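Local coordinates for protein putative ManD family dehydratase (Pantoea ananatis, PDB 3T6C) that catalyses the magnesium-dependent dehydration of D-gluconate to 2-dehydro-3-deoxy-D-gluconate in vitro, but at a low rate that suggests no significant role in gluconate breakdown in vivo, at residues A[32-37]-A[43-48]; A[165-168]-A[173-176]; A[224-229]-A[257-262]; A[360-365]-A[398-403]. All coordinates share one frame; numbering follows the deposited sequence.

Contact 1. Residues A[32-37]-A[43-48]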
loop_
_atom_site.group_PDB
_atom_site.type_symbol
_atom_site.label_atom_id
_atom_site.label_comp_id
_atom_site.label_asym_id
_atom_site.label_seq_id
_atom_site.Cartn_x
_atom_site.Cartn_y
_atom_site.Cartn_z
ATOM N N VAL A 32 11.112 49.207 -8.848
ATOM C CA VAL A 32 11.713 47.904 -8.617
ATOM C C VAL A 32 12.838 47.811 -9.596
ATOM O O VAL A 32 12.628 47.997 -10.812
ATOM C CB VAL A 32 10.723 46.736 -8.880
ATOM C CG1 VAL A 32 11.441 45.332 -8.765
ATOM C CG2 VAL A 32 9.525 46.868 -7.934
ATOM N N LYS A 33 14.032 47.501 -9.109
ATOM C CA LYS A 33 15.122 47.282 -10.065
ATOM C C LYS A 33 16.018 46.090 -9.778
ATOM O O LYS A 33 16.073 45.584 -8.673
ATOM C CB LYS A 33 15.968 48.508 -10.202
ATOM C CG LYS A 33 16.836 48.750 -9.042
ATOM C CD LYS A 33 17.769 49.880 -9.439
ATOM C CE LYS A 33 18.360 50.504 -8.251
ATOM N NZ LYS A 33 18.793 51.922 -8.531
ATOM N N THR A 34 16.726 45.645 -10.804
ATOM C CA THR A 34 17.628 44.508 -10.671
ATOM C C THR A 34 19.062 45.014 -10.815
ATOM O O THR A 34 19.359 45.785 -11.731
ATOM C CB THR A 34 17.415 43.491 -11.783
ATOM O OG1 THR A 34 16.045 43.064 -11.840
ATOM C CG2 THR A 34 18.308 42.295 -11.568
ATOM N N ILE A 35 19.944 44.560 -9.919
ATOM C CA ILE A 35 21.339 44.898 -9.937
ATOM C C ILE A 35 22.117 43.598 -10.169
ATOM O O ILE A 35 21.919 42.588 -9.436
ATOM C CB ILE A 35 21.760 45.523 -8.605
ATOM C CG1 ILE A 35 21.067 46.897 -8.430
ATOM C CG2 ILE A 35 23.263 45.736 -8.569
ATOM C CD1 ILE A 35 20.941 47.335 -6.962
ATOM N N LEU A 36 22.970 43.617 -11.190
ATOM C CA LEU A 36 23.808 42.462 -11.518
ATOM C C LEU A 36 25.230 42.840 -11.117
ATOM O O LEU A 36 25.821 43.810 -11.633
ATOM C CB LEU A 36 23.755 42.128 -13.001
ATOM C CG LEU A 36 22.418 41.728 -13.631
ATOM C CD1 LEU A 36 22.574 41.305 -15.097
ATOM C CD2 LEU A 36 21.767 40.688 -12.841
ATOM N N THR A 37 25.797 42.067 -10.189
ATOM C CA THR A 37 27.139 42.389 -9.672
ATOM C C THR A 37 27.914 41.124 -9.283
ATOM O O THR A 37 27.304 40.126 -8.957
ATOM C CB THR A 37 27.038 43.394 -8.453
ATOM O OG1 THR A 37 28.341 43.807 -8.046
ATOM C CG2 THR A 37 26.334 42.794 -7.224
ATOM N N ASP A 43 28.710 35.647 -10.493
ATOM C CA ASP A 43 27.634 36.583 -10.877
ATOM C C ASP A 43 26.425 36.451 -9.961
ATOM O O ASP A 43 25.894 35.366 -9.786
ATOM C CB ASP A 43 27.180 36.330 -12.317
ATOM C CG ASP A 43 28.264 36.623 -13.351
ATOM O OD1 ASP A 43 29.271 37.294 -13.023
ATOM O OD2 ASP A 43 28.049 36.214 -14.511
ATOM N N LEU A 44 25.993 37.583 -9.402
ATOM C CA LEU A 44 24.815 37.675 -8.509
ATOM C C LEU A 44 23.701 38.494 -9.093
ATOM O O LEU A 44 23.982 39.421 -9.843
ATOM C CB LEU A 44 25.197 38.390 -7.198
ATOM C CG LEU A 44 26.458 37.824 -6.526
ATOM C CD1 LEU A 44 26.773 38.639 -5.281
ATOM C CD2 LEU A 44 26.278 36.386 -6.163
ATOM N N VAL A 45 22.436 38.179 -8.741
ATOM C CA VAL A 45 21.285 39.022 -9.111
ATOM C C VAL A 45 20.594 39.528 -7.851
ATOM O O VAL A 45 20.123 38.722 -7.034
ATOM C CB VAL A 45 20.268 38.234 -9.943
ATOM C CG1 VAL A 45 19.185 39.171 -10.468
ATOM C CG2 VAL A 45 20.975 37.517 -11.106
ATOM N N VAL A 46 20.457 40.846 -7.718
ATOM C CA VAL A 46 19.891 41.444 -6.516
ATOM C C VAL A 46 18.716 42.313 -6.972
ATOM O O VAL A 46 18.770 42.913 -8.044
ATOM C CB VAL A 46 20.974 42.314 -5.812
ATOM C CG1 VAL A 46 20.365 43.330 -4.852
ATOM C CG2 VAL A 46 22.005 41.413 -5.124
ATOM N N VAL A 47 17.640 42.321 -6.192
ATOM C CA VAL A 47 16.516 43.207 -6.431
ATOM C C VAL A 47 16.455 44.291 -5.356
ATOM O O VAL A 47 16.681 44.024 -4.170
ATOM C CB VAL A 47 15.224 42.382 -6.377
ATOM C CG1 VAL A 47 13.990 43.271 -6.264
ATOM C CG2 VAL A 47 15.135 41.506 -7.668
ATOM N N LYS A 48 16.185 45.529 -5.784
ATOM C CA LYS A 48 15.902 46.627 -4.827
ATOM C C LYS A 48 14.488 47.160 -5.068
ATOM O O LYS A 48 14.172 47.581 -6.187
ATOM C CB LYS A 48 16.933 47.779 -4.979
ATOM C CG LYS A 48 16.698 48.907 -3.965
ATOM C CD LYS A 48 18.010 49.734 -3.963
ATOM C CE LYS A 48 18.035 50.820 -2.954
ATOM N NZ LYS A 48 19.377 51.546 -3.070
#
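Lys-33 and Lys-48 form a reciprocal pair of backbone hydrogen bonds, the first of three such pairs that knit residues 32-37 to 43-48 as an antiparallel hairpin. Ile-35 with Val-46 and Thr-37 with Leu-44 follow as further hydrogen-bonded pairs. The bond from Ile-35 N to Val-46 O spans 2.8 Å and is nearly straight, 170° at the hydrogen. Toward the turn, Thr-37 N reaches Leu-44 O at 3.2 Å, somewhat longer than its neighbours. On one face the two lysine chains run side by side, with Lys-33 NZ 5.5 Å from Lys-48 NZ. Both ammonium groups make salt bridges to Glu-412, whose carboxylate should offset the two like charges, and the ring of Tyr-57 adds a cation-pi partner for Lys-48. Between these lysines and the hairpin end, Ile-35 CB and Val-46 CB approach to 4.3 Å.

On the other face, one of the two conformers of Thr-34 brings its CG2 to 3.4 Å from Val-45 CG1, a closeness that is doubtful for that reason; OG1 bonds Asp-76. Leu-36 CD2 lies 3.7 Å from Val-45 CG2, the two side chains pointing the same way. This apolar face meets helix 68-83 through Ile-75, Tyr-69 and Ile-68 and helix 108-129 through Ile-117, while strand 44-51 also pairs with strand 57-61, making it the central strand of a three-stranded antiparallel sheet.

Contact 2. Residues A[165-168]-A[173-176]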
loop_
_atom_site.group_PDB
_atom_site.type_symbol
_atom_site.label_atom_id
_atom_site.label_comp_id
_atom_site.label_asym_id
_atom_site.label_seq_id
_atom_site.Cartn_x
_atom_site.Cartn_y
_atom_site.Cartn_z
ATOM N N ALA A 165 43.006 21.505 9.193
ATOM C CA ALA A 165 43.118 22.955 9.308
ATOM C C ALA A 165 41.754 23.585 9.657
ATOM O O ALA A 165 41.693 24.440 10.539
ATOM C CB ALA A 165 43.645 23.577 7.997
ATOM N N LYS A 166 40.666 23.146 8.994
ATOM C CA LYS A 166 39.318 23.655 9.309
ATOM C C LYS A 166 38.956 23.385 10.784
ATOM O O LYS A 166 38.355 24.237 11.463
ATOM C CB LYS A 166 38.261 23.027 8.402
ATOM C CG LYS A 166 38.453 23.305 6.903
ATOM C CD LYS A 166 38.568 24.752 6.514
ATOM C CE LYS A 166 38.658 24.768 4.988
ATOM N NZ LYS A 166 38.775 26.152 4.463
ATOM N N MET A 167 39.330 22.212 11.272
ATOM C CA MET A 167 39.095 21.881 12.695
ATOM C C MET A 167 39.882 22.830 13.595
ATOM O O MET A 167 39.358 23.286 14.619
ATOM C CB MET A 167 39.495 20.434 12.980
ATOM C CG MET A 167 38.519 19.440 12.313
ATOM S SD MET A 167 39.187 17.761 12.390
ATOM C CE MET A 167 39.028 17.390 14.125
ATOM N N GLU A 168 41.131 23.117 13.224
ATOM C CA GLU A 168 41.952 24.030 14.024
ATOM C C GLU A 168 41.340 25.430 14.054
ATOM O O GLU A 168 41.440 26.141 15.071
ATOM C CB GLU A 168 43.400 24.062 13.502
ATOM C CG GLU A 168 44.151 22.774 13.826
ATOM C CD GLU A 168 44.128 22.458 15.314
ATOM O OE1 GLU A 168 44.519 23.345 16.102
ATOM O OE2 GLU A 168 43.692 21.343 15.691
ATOM N N TYR A 173 31.921 20.942 11.569
ATOM C CA TYR A 173 31.200 20.240 10.516
ATOM C C TYR A 173 31.929 20.533 9.234
ATOM O O TYR A 173 32.116 21.721 8.894
ATOM C CB TYR A 173 29.770 20.778 10.409
ATOM C CG TYR A 173 28.946 20.638 11.681
ATOM C CD1 TYR A 173 29.097 21.550 12.724
ATOM C CD2 TYR A 173 27.981 19.627 11.797
ATOM C CE1 TYR A 173 28.336 21.440 13.841
ATOM C CE2 TYR A 173 27.199 19.535 12.949
ATOM C CZ TYR A 173 27.406 20.433 13.945
ATOM O OH TYR A 173 26.639 20.354 15.095
ATOM N N ILE A 174 32.384 19.479 8.559
ATOM C CA ILE A 174 33.270 19.640 7.401
ATOM C C ILE A 174 32.838 18.734 6.263
ATOM O O ILE A 174 32.728 17.497 6.463
ATOM C CB ILE A 174 34.713 19.321 7.812
ATOM C CG1 ILE A 174 35.129 20.316 8.922
ATOM C CG2 ILE A 174 35.647 19.515 6.600
ATOM C CD1 ILE A 174 36.376 19.896 9.617
ATOM N N ARG A 175 32.585 19.325 5.083
ATOM C CA ARG A 175 32.302 18.513 3.889
ATOM C C ARG A 175 33.636 18.121 3.257
ATOM O O ARG A 175 34.485 18.990 3.045
ATOM C CB ARG A 175 31.498 19.311 2.885
ATOM C CG ARG A 175 31.042 18.431 1.718
ATOM C CD ARG A 175 30.327 19.260 0.665
ATOM N NE ARG A 175 31.295 19.896 -0.229
ATOM C CZ ARG A 175 30.920 20.433 -1.378
ATOM N NH1 ARG A 175 29.646 20.429 -1.708
ATOM N NH2 ARG A 175 31.815 20.924 -2.245
ATOM N N CYS A 176 33.801 16.855 2.926
ATOM C CA CYS A 176 35.076 16.324 2.353
ATOM C C CYS A 176 34.821 15.718 0.990
ATOM O O CYS A 176 34.027 14.780 0.874
ATOM C CB CYS A 176 35.688 15.245 3.269
ATOM S SG CYS A 176 36.090 15.954 4.913
#
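Ile-174 meets Lys-166 and Met-167 across the return of a beta-alpha-beta unit, in which strand 145-151, helix 156-168 and strand 173-176 follow one another as in the barrel of the enolase superfamily. The contact is apolar throughout, with no hydrogen bond between 165-168 and 173-176. Ile-174 points its side chain toward the last turn of the helix. Its CG1 lies anti to the carbonyl carbon (chi1 -61°) and its chain continues extended, which carries CD1 out to the helix, as suits a long branched residue on the outer side of a barrel strand. Lys-166 takes part through its aliphatic base alone: Lys-166 CB lies 3.9 Å from Ile-174 CD1, while the bend at chi2 leads the rest of the chain away. Around this core, Thr-151 touches both Lys-166 and Ile-174, and Val-241 packs on both Met-167 and Ile-174.

A polar side chain of the strand lies on its other side: Arg-175 turns into the barrel, touches the bound gluconate and donates from NH1 to the hydroxyl of Tyr-181, probably a proton donor or acceptor. Along the edges, backbone bonds of Ile-174 to Glu-242 and Leu-244 and of Arg-175 to Val-149 and Thr-151 tie the strand to both neighbours. Met-167 crosses Ile-174 at about a right angle, Met-167 CG pressed to 3.5 Å from Ile-174 CD1, tighter than usual for two carbons.

Contact 3. Residues A[224-229]-A[257-262]; sequences KSIPRL and IHMAKA
Ile-226 and Pro-227 of helix 219-237 are the residues that meet Met-259 and Ala-262 of helix 253-262, and the residues before them serve other neighbours. Lys-224 points away from 257-262, and its NZ forms a salt bridge with Glu-242 of a third subunit, a natural use of a long cationic chain at a subunit border. Ser-225 also turns away, bonding through OG to Tyr-222 O one turn back, as a small hydroxyl residue in a helix readily does.

Ile-226 starts toward the partner helix, and the methyl of Met-259 settles against its branch point: Met-259 CE lies 3.8 Å from Ile-226 CB, 3.9 Å from Ile-226 CG1 and 4.1 Å from Ile-226 CG2. Met-259 reaches that far because its CG stands anti to its backbone N (chi1 172°) and the chain bends only at the end (chi3 -76°). An unbranched, flexible thioether chain is well fitted to reach across from one helix to the other, and the same side chain also touches Leu-271 of strand 270-272. The two helices are successive members of the ring that surrounds the barrel strands in this enolase-type fold, with strand 242-246 between them in sequence.

Pro-227 comes next, and Pro-227 CG lies 3.7 Å from Ala-262 CB. Small alanine lets the backbones draw close here, Pro-227 CA and Ala-262 CA being 6.2 Å apart. The proline lacks an N-H for the preceding turn, and the helix kinks at this point. Two residues on, Leu-229 packs on Glu-156 and Val-159 of helix 156-168, having restored the helical pattern by bonding Leu-229 N to Ser-225 O at 3.0 Å.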
loop_
_atom_site.group_PDB
_atom_site.type_symbol
_atom_site.label_atom_id
_atom_site.label_comp_id
_atom_site.label_asym_id
_atom_site.label_seq_id
_atom_site.Cartn_x
_atom_site.Cartn_y
_atom_site.Cartn_z
ATOM N N LYS A 224 33.762 4.177 -5.856
ATOM C CA LYS A 224 34.647 3.279 -5.074
ATOM C C LYS A 224 35.634 4.076 -4.218
ATOM O O LYS A 224 36.041 3.609 -3.147
ATOM C CB LYS A 224 35.353 2.282 -6.009
ATOM C CG LYS A 224 34.399 1.334 -6.724
ATOM C CD LYS A 224 35.162 0.466 -7.736
ATOM C CE LYS A 224 34.279 -0.582 -8.407
ATOM N NZ LYS A 224 33.616 -0.063 -9.626
ATOM N N SER A 225 36.005 5.273 -4.634
ATOM C CA SER A 225 37.011 6.024 -3.913
ATOM C C SER A 225 36.474 6.512 -2.579
ATOM O O SER A 225 37.257 6.782 -1.643
ATOM C CB SER A 225 37.515 7.217 -4.751
ATOM O OG SER A 225 36.629 8.349 -4.720
ATOM N N ILE A 226 35.155 6.667 -2.502
ATOM C CA ILE A 226 34.589 7.431 -1.387
ATOM C C ILE A 226 34.653 6.720 0.002
ATOM O O ILE A 226 35.076 7.331 0.993
ATOM C CB ILE A 226 33.190 7.997 -1.752
ATOM C CG1 ILE A 226 33.290 9.097 -2.819
ATOM C CG2 ILE A 226 32.509 8.682 -0.521
ATOM C CD1 ILE A 226 34.379 10.210 -2.567
ATOM N N PRO A 227 34.213 5.455 0.096
ATOM C CA PRO A 227 34.345 4.816 1.415
ATOM C C PRO A 227 35.821 4.754 1.861
ATOM O O PRO A 227 36.069 4.882 3.064
ATOM C CB PRO A 227 33.754 3.407 1.187
ATOM C CG PRO A 227 32.710 3.663 0.083
ATOM C CD PRO A 227 33.421 4.646 -0.846
ATOM N N ARG A 228 36.780 4.559 0.960
ATOM C CA ARG A 228 38.193 4.578 1.331
ATOM C C ARG A 228 38.605 5.941 1.893
ATOM O O ARG A 228 39.348 6.012 2.912
ATOM C CB ARG A 228 39.074 4.215 0.112
ATOM C CG ARG A 228 38.767 2.833 -0.491
ATOM C CD ARG A 228 39.714 2.374 -1.656
ATOM N NE ARG A 228 40.318 3.495 -2.378
ATOM C CZ ARG A 228 40.165 3.751 -3.680
ATOM N NH1 ARG A 228 39.431 2.951 -4.458
ATOM N NH2 ARG A 228 40.756 4.824 -4.210
ATOM N N LEU A 229 38.143 7.017 1.250
ATOM C CA LEU A 229 38.433 8.368 1.757
ATOM C C LEU A 229 37.956 8.519 3.193
ATOM O O LEU A 229 38.689 9.002 4.062
ATOM C CB LEU A 229 37.791 9.444 0.847
ATOM C CG LEU A 229 37.897 10.880 1.378
ATOM C CD1 LEU A 229 39.357 11.437 1.434
ATOM C CD2 LEU A 229 37.007 11.727 0.501
ATOM N N ILE A 257 22.849 3.845 -3.526
ATOM C CA ILE A 257 22.364 3.040 -2.401
ATOM C C ILE A 257 23.549 2.278 -1.821
ATOM O O ILE A 257 23.765 2.308 -0.592
ATOM C CB ILE A 257 21.242 2.091 -2.831
ATOM C CG1 ILE A 257 20.045 2.926 -3.259
ATOM C CG2 ILE A 257 20.887 1.111 -1.692
ATOM C CD1 ILE A 257 18.813 2.137 -3.819
ATOM N N HIS A 258 24.359 1.621 -2.680
ATOM C CA HIS A 258 25.517 0.922 -2.155
ATOM C C HIS A 258 26.475 1.898 -1.409
ATOM O O HIS A 258 26.947 1.599 -0.299
ATOM C CB HIS A 258 26.269 0.238 -3.302
ATOM C CG HIS A 258 27.553 -0.389 -2.863
ATOM N ND1 HIS A 258 27.647 -1.708 -2.485
ATOM C CD2 HIS A 258 28.783 0.150 -2.670
ATOM C CE1 HIS A 258 28.890 -1.969 -2.127
ATOM N NE2 HIS A 258 29.595 -0.857 -2.205
ATOM N N MET A 259 26.704 3.095 -1.972
ATOM C CA MET A 259 27.581 4.063 -1.337
ATOM C C MET A 259 26.997 4.462 0.026
ATOM O O MET A 259 27.754 4.528 1.022
ATOM C CB MET A 259 27.748 5.324 -2.227
ATOM C CG MET A 259 28.522 6.476 -1.462
ATOM S SD MET A 259 28.644 8.019 -2.442
ATOM C CE MET A 259 29.896 7.322 -3.428
ATOM N N ALA A 260 25.692 4.785 0.102
ATOM C CA ALA A 260 25.105 5.142 1.410
ATOM C C ALA A 260 25.372 4.007 2.451
ATOM O O ALA A 260 25.771 4.259 3.618
ATOM C CB ALA A 260 23.589 5.390 1.243
ATOM N N LYS A 261 25.171 2.765 2.047
ATOM C CA LYS A 261 25.408 1.650 2.976
ATOM C C LYS A 261 26.873 1.525 3.358
ATOM O O LYS A 261 27.219 1.239 4.531
ATOM C CB LYS A 261 24.906 0.352 2.319
ATOM C CG LYS A 261 23.385 0.375 2.159
ATOM C CD LYS A 261 22.875 -0.730 1.236
ATOM C CE LYS A 261 23.002 -2.105 1.852
ATOM N NZ LYS A 261 22.524 -3.200 0.906
ATOM N N ALA A 262 27.755 1.659 2.363
ATOM C CA ALA A 262 29.207 1.542 2.592
ATOM C C ALA A 262 29.760 2.609 3.471
ATOM O O ALA A 262 30.807 2.414 4.097
ATOM C CB ALA A 262 29.951 1.543 1.246
#

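Contact 4. Residues A[360-365]-A[398-403]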
loop_
_atom_site.group_PDB
_atom_site.type_symbol
_atom_site.label_atom_id
_atom_site.label_comp_id
_atom_site.label_asym_id
_atom_site.label_seq_id
_atom_site.Cartn_x
_atom_site.Cartn_y
_atom_site.Cartn_z
ATOM N N ALA A 360 19.114 35.937 4.483
ATOM C CA ALA A 360 17.809 35.294 4.533
ATOM C C ALA A 360 17.911 33.863 5.056
ATOM O O ALA A 360 17.145 33.486 5.940
ATOM C CB ALA A 360 17.247 35.252 3.132
ATOM N N ASN A 361 18.891 33.095 4.544
ATOM C CA ASN A 361 19.095 31.728 5.065
ATOM C C ASN A 361 19.248 31.776 6.576
ATOM O O ASN A 361 18.668 30.965 7.312
ATOM C CB ASN A 361 20.367 31.074 4.541
ATOM C CG ASN A 361 20.301 30.700 3.094
ATOM O OD1 ASN A 361 19.230 30.553 2.495
ATOM N ND2 ASN A 361 21.495 30.429 2.525
ATOM N N MET A 362 20.067 32.720 7.052
ATOM C CA MET A 362 20.423 32.728 8.461
ATOM C C MET A 362 19.267 33.225 9.356
ATOM O O MET A 362 19.180 32.803 10.510
ATOM C CB MET A 362 21.698 33.557 8.684
ATOM C CG MET A 362 22.893 32.746 8.191
ATOM S SD MET A 362 24.409 33.611 8.478
ATOM C CE MET A 362 25.580 32.425 7.753
ATOM N N HIS A 363 18.419 34.131 8.834
ATOM C CA HIS A 363 17.242 34.559 9.585
ATOM C C HIS A 363 16.246 33.413 9.740
ATOM O O HIS A 363 15.676 33.242 10.819
ATOM C CB HIS A 363 16.606 35.775 8.946
ATOM C CG HIS A 363 17.331 37.051 9.256
ATOM N ND1 HIS A 363 16.686 38.183 9.722
ATOM C CD2 HIS A 363 18.643 37.375 9.164
ATOM C CE1 HIS A 363 17.570 39.156 9.892
ATOM N NE2 HIS A 363 18.766 38.699 9.547
ATOM N N LEU A 364 16.060 32.629 8.686
ATOM C CA LEU A 364 15.306 31.364 8.807
ATOM C C LEU A 364 15.988 30.435 9.795
ATOM O O LEU A 364 15.319 29.873 10.680
ATOM C CB LEU A 364 15.179 30.673 7.448
ATOM C CG LEU A 364 14.153 31.345 6.505
ATOM C CD1 LEU A 364 14.603 31.092 5.053
ATOM C CD2 LEU A 364 12.773 30.766 6.764
ATOM N N ASP A 365 17.295 30.242 9.652
ATOM C CA ASP A 365 18.014 29.366 10.565
ATOM C C ASP A 365 17.831 29.742 12.021
ATOM O O ASP A 365 17.633 28.858 12.857
ATOM C CB ASP A 365 19.521 29.427 10.294
ATOM C CG ASP A 365 19.937 28.827 8.964
ATOM O OD1 ASP A 365 19.225 27.994 8.362
ATOM O OD2 ASP A 365 21.077 29.197 8.535
ATOM N N ALA A 398 28.138 31.468 12.789
ATOM C CA ALA A 398 27.850 32.788 12.257
ATOM C C ALA A 398 26.967 33.583 13.202
ATOM O O ALA A 398 26.035 33.053 13.849
ATOM C CB ALA A 398 27.172 32.698 10.893
ATOM N N TYR A 399 27.284 34.865 13.278
ATOM C CA TYR A 399 26.549 35.801 14.137
ATOM C C TYR A 399 25.949 36.902 13.262
ATOM O O TYR A 399 26.664 37.771 12.742
ATOM C CB TYR A 399 27.533 36.362 15.167
ATOM C CG TYR A 399 28.043 35.250 16.070
ATOM C CD1 TYR A 399 27.273 34.776 17.113
ATOM C CD2 TYR A 399 29.260 34.623 15.826
ATOM C CE1 TYR A 399 27.722 33.733 17.913
ATOM C CE2 TYR A 399 29.727 33.586 16.613
ATOM C CZ TYR A 399 28.927 33.143 17.641
ATOM O OH TYR A 399 29.405 32.144 18.453
ATOM N N VAL A 400 24.634 36.890 13.109
ATOM C CA VAL A 400 23.977 37.925 12.291
ATOM C C VAL A 400 23.790 39.173 13.138
ATOM O O VAL A 400 23.615 39.078 14.364
ATOM C CB VAL A 400 22.606 37.470 11.666
ATOM C CG1 VAL A 400 22.817 36.168 10.869
ATOM C CG2 VAL A 400 21.578 37.281 12.701
ATOM N N ASN A 401 23.807 40.336 12.493
ATOM C CA ASN A 401 23.532 41.527 13.265
ATOM C C ASN A 401 22.055 41.627 13.620
ATOM O O ASN A 401 21.191 40.864 13.128
ATOM C CB ASN A 401 23.999 42.795 12.534
ATOM C CG ASN A 401 23.218 43.068 11.267
ATOM O OD1 ASN A 401 22.002 43.254 11.293
ATOM N ND2 ASN A 401 23.925 43.119 10.150
ATOM N N ASP A 402 21.766 42.619 14.463
ATOM C CA ASP A 402 20.414 42.869 14.968
ATOM C C ASP A 402 19.629 44.001 14.283
ATOM O O ASP A 402 18.689 44.526 14.899
ATOM C CB ASP A 402 20.316 42.907 16.515
ATOM C CG ASP A 402 20.995 44.095 17.094
ATOM O OD1 ASP A 402 21.507 44.922 16.319
ATOM O OD2 ASP A 402 21.009 44.198 18.342
ATOM N N LYS A 403 20.127 44.486 13.140
ATOM C CA LYS A 403 19.513 45.635 12.463
ATOM C C LYS A 403 18.177 45.190 11.856
ATOM O O LYS A 403 17.958 44.003 11.564
ATOM C CB LYS A 403 20.437 46.136 11.368
ATOM C CG LYS A 403 21.796 46.681 11.875
ATOM C CD LYS A 403 22.646 47.361 10.715
ATOM C CE LYS A 403 22.882 46.441 9.459
ATOM N NZ LYS A 403 23.335 47.081 8.135
#
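Where the last helix of the barrel, 355-367, lies against the end of strand 397-399 and the loop that follows, Met-362 runs along Ala-398 and Val-400. The place is buried, and the Met-362 side chain is about 8 Å from that of Glu-375, which binds substrate. No hydrogen bond joins 360-365 to 398-403, so the union rests on apolar surfaces.

Met-362 and Val-400 share the larger part of it. The methionine chain is extended beyond CG (chi3 -178°), meeting first one residue and then the next. Met-362 CB lies 3.6 Å from Val-400 CG1, Met-362 SD is 3.8 Å from both Val-400 CG1 and Ala-398 CB, and Met-362 CE ends 3.5 Å from Ala-398 CB. Alanine, with a single methyl, lets the thioether tip come close, while the branched valine supplies two methyls for two neighbours. Val-400 CG2, set between its own N and carbonyl carbon, turns to His-363, approaching His-363 NE2 obliquely at 4.5 Å. The other ring nitrogen, ND1, accepts a bond from the backbone N of Tyr-134, whose own ring also meets the imidazole.

Beyond Val-400 the chain bends in an Asx turn: Asn-401 OD1 accepts from Lys-403 N at 2.9 Å, and Asn-401 ND2 bonds Gly-407 O. On the side away from the helix, Tyr-399 reaches Arg-209 of a second subunit. Strand 397-399 also runs antiparallel to strand 145-151 through Ala-398 and Ile-145, an addition to the parallel strands of the modified (beta/alpha)7beta barrel found in the enolase superfamily.

How the contacts relate
The four contacts follow one another along the chain without overlap. Contact 1 belongs to the N-terminal domain, the other three to the barrel domain. Contacts 2 and 4 reach the same sheet, since strands 173-176 and 397-399 both pair with 145-151; their centres are 22 Å apart. Contact 3 sits farther round the outside, its centre 20 Å from that of contact 2, which it touches where Cys-176 meets Leu-229. Contacts 1 and 3 lie on opposite sides of the chain's centre, 41 Å between centres. Strand 173-176 of contact 2 bears Arg-175 of the gluconate pocket, and strand 242-246, between the helices of contact 3 in sequence, bears the magnesium ligand Asp-246, whereas the hairpin of contact 1 approaches the pocket from the other domain.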